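Local structure of uncharacterized protein DR_0571 (Deinococcus radiodurans R1, 3C4N) at residues E34-R46 against L55-E68. The protein is of unknown function but binds ADP and is probably an FAD-dependent oxidoreductase of the ETF-QO/FixC family. Sequence-based numbering, arbitrary orientation.
Sequences EEAFDIVVIGAGR and LRQLAPGRSLLLVE. With ADP (adenosine-5'-diphosphate), chain C.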
loop_
_atom_site.group_PDB
_atom_site.type_symbol
_atom_site.label_atom_id
_atom_site.label_comp_id
_atom_site.label_asym_id
_atom_site.label_seq_id
_atom_site.Cartn_x
_atom_site.Cartn_y
_atom_site.Cartn_z
ATOM N N GLU A 34 -3.454 -17.384 15.057
ATOM C CA GLU A 34 -4.589 -16.564 14.535
ATOM C C GLU A 34 -4.622 -16.619 13.004
ATOM O O GLU A 34 -4.538 -17.704 12.423
ATOM C CB GLU A 34 -4.436 -15.116 15.018
ATOM C CG GLU A 34 -5.677 -14.530 15.710
ATOM C CD GLU A 34 -6.225 -15.422 16.829
ATOM O OE1 GLU A 34 -6.898 -16.429 16.511
ATOM O OE2 GLU A 34 -5.976 -15.118 18.022
ATOM N N GLU A 35 -4.748 -15.453 12.364
ATOM C CA GLU A 35 -4.788 -15.358 10.898
ATOM C C GLU A 35 -3.473 -15.897 10.337
ATOM O O GLU A 35 -2.430 -15.793 10.980
ATOM C CB GLU A 35 -5.008 -13.899 10.464
ATOM C CG GLU A 35 -5.195 -13.693 8.956
ATOM C CD GLU A 35 -5.667 -12.276 8.593
ATOM O OE1 GLU A 35 -6.844 -11.931 8.868
ATOM O OE2 GLU A 35 -4.855 -11.501 8.037
ATOM N N ALA A 36 -3.519 -16.478 9.143
ATOM C CA ALA A 36 -2.317 -17.053 8.554
ATOM C C ALA A 36 -2.181 -16.802 7.057
ATOM O O ALA A 36 -3.174 -16.599 6.362
ATOM C CB ALA A 36 -2.283 -18.551 8.831
ATOM N N PHE A 37 -0.939 -16.822 6.570
ATOM C CA PHE A 37 -0.635 -16.613 5.153
ATOM C C PHE A 37 0.318 -17.701 4.668
ATOM O O PHE A 37 1.081 -18.270 5.449
ATOM C CB PHE A 37 0.013 -15.243 4.937
ATOM C CG PHE A 37 -0.847 -14.102 5.365
ATOM C CD1 PHE A 37 -0.973 -13.780 6.708
ATOM C CD2 PHE A 37 -1.580 -13.386 4.433
ATOM C CE1 PHE A 37 -1.823 -12.760 7.118
ATOM C CE2 PHE A 37 -2.433 -12.364 4.833
ATOM C CZ PHE A 37 -2.556 -12.051 6.179
ATOM N N ASP A 38 0.282 -18.008 3.383
ATOM C CA ASP A 38 1.181 -19.029 2.887
ATOM C C ASP A 38 2.601 -18.484 2.843
ATOM O O ASP A 38 3.563 -19.190 3.151
ATOM C CB ASP A 38 0.769 -19.492 1.488
ATOM C CG ASP A 38 -0.567 -20.206 1.487
ATOM O OD1 ASP A 38 -0.867 -20.906 2.487
ATOM O OD2 ASP A 38 -1.312 -20.079 0.492
ATOM N N ILE A 39 2.720 -17.213 2.483
ATOM C CA ILE A 39 4.014 -16.583 2.355
ATOM C C ILE A 39 4.065 -15.205 2.978
ATOM O O ILE A 39 3.189 -14.387 2.741
ATOM C CB ILE A 39 4.376 -16.416 0.882
ATOM C CG1 ILE A 39 4.373 -17.767 0.175
ATOM C CG2 ILE A 39 5.732 -15.765 0.756
ATOM C CD1 ILE A 39 4.434 -17.626 -1.332
ATOM N N VAL A 40 5.088 -14.940 3.781
ATOM C CA VAL A 40 5.220 -13.613 4.370
ATOM C C VAL A 40 6.581 -13.031 3.969
ATOM O O VAL A 40 7.627 -13.634 4.198
ATOM C CB VAL A 40 5.056 -13.659 5.923
ATOM C CG1 VAL A 40 5.401 -12.312 6.538
ATOM C CG2 VAL A 40 3.626 -14.009 6.276
ATOM N N VAL A 41 6.560 -11.869 3.333
ATOM C CA VAL A 41 7.793 -11.218 2.925
ATOM C C VAL A 41 8.026 -9.996 3.816
ATOM O O VAL A 41 7.191 -9.084 3.877
ATOM C CB VAL A 41 7.743 -10.764 1.434
ATOM C CG1 VAL A 41 9.031 -10.037 1.048
ATOM C CG2 VAL A 41 7.538 -11.962 0.522
ATOM N N ILE A 42 9.166 -9.996 4.513
ATOM C CA ILE A 42 9.548 -8.904 5.413
ATOM C C ILE A 42 10.527 -8.002 4.680
ATOM O O ILE A 42 11.621 -8.429 4.317
ATOM C CB ILE A 42 10.228 -9.441 6.697
ATOM C CG1 ILE A 42 9.301 -10.466 7.371
ATOM C CG2 ILE A 42 10.576 -8.268 7.643
ATOM C CD1 ILE A 42 9.927 -11.207 8.533
ATOM N N GLY A 43 10.127 -6.754 4.459
ATOM C CA GLY A 43 10.985 -5.808 3.763
ATOM C C GLY A 43 10.471 -5.450 2.379
ATOM O O GLY A 43 10.375 -6.312 1.495
ATOM N N ALA A 44 10.138 -4.181 2.171
ATOM C CA ALA A 44 9.637 -3.780 0.873
ATOM C C ALA A 44 10.623 -2.949 0.057
ATOM O O ALA A 44 10.217 -2.106 -0.736
ATOM C CB ALA A 44 8.298 -3.033 1.023
ATOM N N GLY A 45 11.917 -3.190 0.244
ATOM C CA GLY A 45 12.925 -2.469 -0.527
ATOM C C GLY A 45 13.065 -3.154 -1.879
ATOM O O GLY A 45 12.209 -3.963 -2.217
ATOM N N ARG A 46 14.116 -2.860 -2.644
ATOM C CA ARG A 46 14.293 -3.482 -3.959
ATOM C C ARG A 46 14.200 -5.014 -3.939
ATOM O O ARG A 46 13.547 -5.612 -4.783
ATOM C CB ARG A 46 15.640 -3.070 -4.579
ATOM C CG ARG A 46 16.849 -3.747 -3.944
ATOM C CD ARG A 46 18.175 -3.140 -4.385
ATOM N NE ARG A 46 18.297 -3.022 -5.837
ATOM C CZ ARG A 46 19.216 -2.274 -6.436
ATOM N NH1 ARG A 46 19.269 -2.197 -7.756
ATOM N NH2 ARG A 46 20.085 -1.595 -5.704
ATOM N N LEU A 55 6.817 -13.745 -6.787
ATOM C CA LEU A 55 6.022 -14.778 -6.151
ATOM C C LEU A 55 4.550 -14.642 -6.529
ATOM O O LEU A 55 3.845 -15.648 -6.644
ATOM C CB LEU A 55 6.181 -14.736 -4.632
ATOM C CG LEU A 55 7.479 -15.374 -4.138
ATOM C CD1 LEU A 55 7.685 -15.030 -2.663
ATOM C CD2 LEU A 55 7.411 -16.895 -4.346
ATOM N N ARG A 56 4.083 -13.414 -6.737
ATOM C CA ARG A 56 2.683 -13.209 -7.112
ATOM C C ARG A 56 2.416 -13.751 -8.506
ATOM O O ARG A 56 1.295 -14.149 -8.817
ATOM C CB ARG A 56 2.290 -11.723 -7.075
ATOM C CG ARG A 56 2.282 -11.089 -5.682
ATOM C CD ARG A 56 1.448 -11.889 -4.704
ATOM N NE ARG A 56 0.065 -12.038 -5.140
ATOM C CZ ARG A 56 -0.791 -12.895 -4.594
ATOM N NH1 ARG A 56 -0.406 -13.677 -3.597
ATOM N NH2 ARG A 56 -2.034 -12.977 -5.036
ATOM N N GLN A 57 3.440 -13.761 -9.352
ATOM C CA GLN A 57 3.260 -14.277 -10.698
ATOM C C GLN A 57 3.571 -15.765 -10.797
ATOM O O GLN A 57 2.987 -16.470 -11.623
ATOM C CB GLN A 57 4.108 -13.484 -11.688
ATOM C CG GLN A 57 3.656 -12.051 -11.803
ATOM C CD GLN A 57 4.277 -11.341 -12.975
ATOM O OE1 GLN A 57 5.488 -11.428 -13.192
ATOM N NE2 GLN A 57 3.456 -10.623 -13.741
ATOM N N LEU A 58 4.478 -16.242 -9.948
ATOM C CA LEU A 58 4.849 -17.654 -9.942
ATOM C C LEU A 58 3.845 -18.509 -9.153
ATOM O O LEU A 58 3.535 -19.633 -9.550
ATOM C CB LEU A 58 6.269 -17.826 -9.382
ATOM C CG LEU A 58 7.379 -17.356 -10.337
ATOM C CD1 LEU A 58 8.687 -17.116 -9.600
ATOM C CD2 LEU A 58 7.554 -18.409 -11.431
ATOM N N ALA A 59 3.327 -17.970 -8.050
ATOM C CA ALA A 59 2.363 -18.686 -7.219
ATOM C C ALA A 59 1.184 -17.797 -6.833
ATOM O O ALA A 59 0.947 -17.540 -5.653
ATOM C CB ALA A 59 3.050 -19.204 -5.966
ATOM N N PRO A 60 0.402 -17.350 -7.827
ATOM C CA PRO A 60 -0.749 -16.483 -7.563
ATOM C C PRO A 60 -1.775 -17.091 -6.611
ATOM O O PRO A 60 -2.529 -16.364 -5.963
ATOM C CB PRO A 60 -1.310 -16.228 -8.961
ATOM C CG PRO A 60 -1.066 -17.519 -9.653
ATOM C CD PRO A 60 0.339 -17.903 -9.194
ATOM N N GLY A 61 -1.787 -18.418 -6.513
ATOM C CA GLY A 61 -2.739 -19.087 -5.640
ATOM C C GLY A 61 -2.285 -19.186 -4.198
ATOM O O GLY A 61 -3.000 -19.713 -3.344
ATOM N N ARG A 62 -1.089 -18.677 -3.927
ATOM C CA ARG A 62 -0.532 -18.708 -2.580
ATOM C C ARG A 62 -0.553 -17.314 -1.964
ATOM O O ARG A 62 0.180 -16.427 -2.397
ATOM C CB ARG A 62 0.896 -19.262 -2.629
ATOM C CG ARG A 62 0.941 -20.725 -3.038
ATOM C CD ARG A 62 0.269 -21.570 -1.967
ATOM N NE ARG A 62 -0.497 -22.692 -2.508
ATOM C CZ ARG A 62 0.015 -23.670 -3.247
ATOM N NH1 ARG A 62 -0.767 -24.648 -3.687
ATOM N NH2 ARG A 62 1.305 -23.670 -3.555
ATOM N N SER A 63 -1.414 -17.119 -0.972
ATOM C CA SER A 63 -1.531 -15.829 -0.307
ATOM C C SER A 63 -0.156 -15.369 0.175
ATOM O O SER A 63 0.652 -16.183 0.647
ATOM C CB SER A 63 -2.511 -15.925 0.873
ATOM O OG SER A 63 -2.124 -16.916 1.811
ATOM N N LEU A 64 0.103 -14.069 0.039
ATOM C CA LEU A 64 1.374 -13.472 0.446
ATOM C C LEU A 64 1.142 -12.141 1.141
ATOM O O LEU A 64 0.341 -11.343 0.675
ATOM C CB LEU A 64 2.276 -13.259 -0.778
ATOM C CG LEU A 64 3.574 -12.469 -0.568
ATOM C CD1 LEU A 64 4.620 -12.948 -1.579
ATOM C CD2 LEU A 64 3.319 -10.965 -0.717
ATOM N N LEU A 65 1.832 -11.909 2.253
ATOM C CA LEU A 65 1.695 -10.658 3.009
ATOM C C LEU A 65 3.035 -9.909 2.982
ATOM O O LEU A 65 4.062 -10.464 3.355
ATOM C CB LEU A 65 1.319 -10.962 4.469
ATOM C CG LEU A 65 0.585 -9.936 5.352
ATOM C CD1 LEU A 65 1.091 -10.079 6.786
ATOM C CD2 LEU A 65 0.814 -8.527 4.878
ATOM N N LEU A 66 3.024 -8.658 2.543
ATOM C CA LEU A 66 4.242 -7.857 2.487
ATOM C C LEU A 66 4.267 -6.925 3.707
ATOM O O LEU A 66 3.331 -6.139 3.917
ATOM C CB LEU A 66 4.272 -7.020 1.195
ATOM C CG LEU A 66 5.583 -6.836 0.432
ATOM C CD1 LEU A 66 5.602 -5.467 -0.222
ATOM C CD2 LEU A 66 6.774 -6.983 1.374
ATOM N N VAL A 67 5.326 -7.017 4.510
ATOM C CA VAL A 67 5.445 -6.174 5.704
ATOM C C VAL A 67 6.647 -5.248 5.633
ATOM O O VAL A 67 7.778 -5.672 5.393
ATOM C CB VAL A 67 5.561 -7.012 7.003
ATOM C CG1 VAL A 67 5.429 -6.100 8.241
ATOM C CG2 VAL A 67 4.495 -8.070 7.017
ATOM N N GLU A 68 6.380 -3.974 5.861
ATOM C CA GLU A 68 7.402 -2.963 5.810
ATOM C C GLU A 68 7.227 -2.034 7.005
ATOM O O GLU A 68 6.110 -1.623 7.311
ATOM C CB GLU A 68 7.243 -2.220 4.494
ATOM C CG GLU A 68 7.864 -0.881 4.475
ATOM C CD GLU A 68 9.350 -0.944 4.622
ATOM O OE1 GLU A 68 9.898 -0.001 5.232
ATOM O OE2 GLU A 68 9.968 -1.916 4.122
HETATM P PB ADP C . 17.362 -4.115 0.269
HETATM O O1B ADP C . 18.070 -5.376 0.490
HETATM O O2B ADP C . 16.300 -4.257 -0.919
HETATM O O3B ADP C . 18.408 -2.937 -0.088
HETATM P PA ADP C . 16.477 -2.217 1.892
HETATM O O1A ADP C . 17.463 -1.901 2.943
HETATM O O2A ADP C . 16.784 -1.300 0.593
HETATM O O3A ADP C . 16.506 -3.781 1.535
HETATM O "O5'" ADP C . 14.957 -2.098 2.376
HETATM C "C5'" ADP C . 14.578 -3.333 2.899
HETATM C "C4'" ADP C . 13.383 -3.181 3.803
HETATM O "O4'" ADP C . 13.088 -3.946 5.001
HETATM C "C3'" ADP C . 13.685 -1.776 4.222
HETATM O "O3'" ADP C . 13.209 -0.860 3.235
HETATM C "C2'" ADP C . 13.007 -1.617 5.585
HETATM O "O2'" ADP C . 12.071 -0.527 5.552
HETATM C "C1'" ADP C . 12.352 -3.006 5.826
HETATM N N9 ADP C . 12.546 -3.551 7.131
HETATM C C8 ADP C . 13.779 -3.597 7.801
HETATM N N7 ADP C . 13.601 -4.130 8.997
HETATM C C5 ADP C . 12.297 -4.485 9.140
HETATM C C6 ADP C . 11.536 -5.186 10.112
HETATM N N6 ADP C . 12.173 -5.951 11.113
HETATM N N1 ADP C . 10.207 -5.338 9.920
HETATM C C2 ADP C . 9.603 -4.876 8.826
HETATM N N3 ADP C . 10.244 -4.289 7.883
HETATM C C4 ADP C . 11.628 -4.123 7.936
#
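Phe37 turns CG away from its own carbonyl carbon (chi1 -60°), while Leu65 carries CG opposite its backbone N (chi1 -156°), and the two side chains meet. Leu65 CG then sits over the centre of the Phe37 ring, 3.9 Å from the centroid, in a CH-pi contact. The two segments belong to the beta-alpha-beta unit of a Rossmann-type dinucleotide-binding fold, in which helix 46-58 links the parallel strands 39-42 and 64-67. With an alanine in place of Phe37, Leu65 CG would probably lose the ring face it packs on, and a gap would open beside it. At the corner between strands 36-37 and 39-42, Asp38 N donates to Ser63 OG at 3.1 Å. Ser63 N returns a weak bond to Asp38 OD2. Asp38 OD2 also lies near the plane of the Arg62 guanidinium, at its edge, but too far for a salt bridge. A ladder of backbone bonds follows, from Ile39 N to Ser63 O through to Gly43 N on Val67 O. Leu64 CD1 packs 3.7 Å from Val41 CG2 and also touches Ile39 CG2, on the sheet face that receives Leu55 from the helix. Val40 and Leu65 lie on the other face, next to strand 221-225. Past the strands, Gly43 and Gly45 fit a GxGxxG pattern, and a side chain on either would clash with ADP. Glu68, an ADP-binding residue, follows strand 64-67 and lies beside the ribose. Gly70 N bonds its OE1. Its OE2 accepts Ala44 N at 3.0 Å, nearly in line with the CD-OE2 bond.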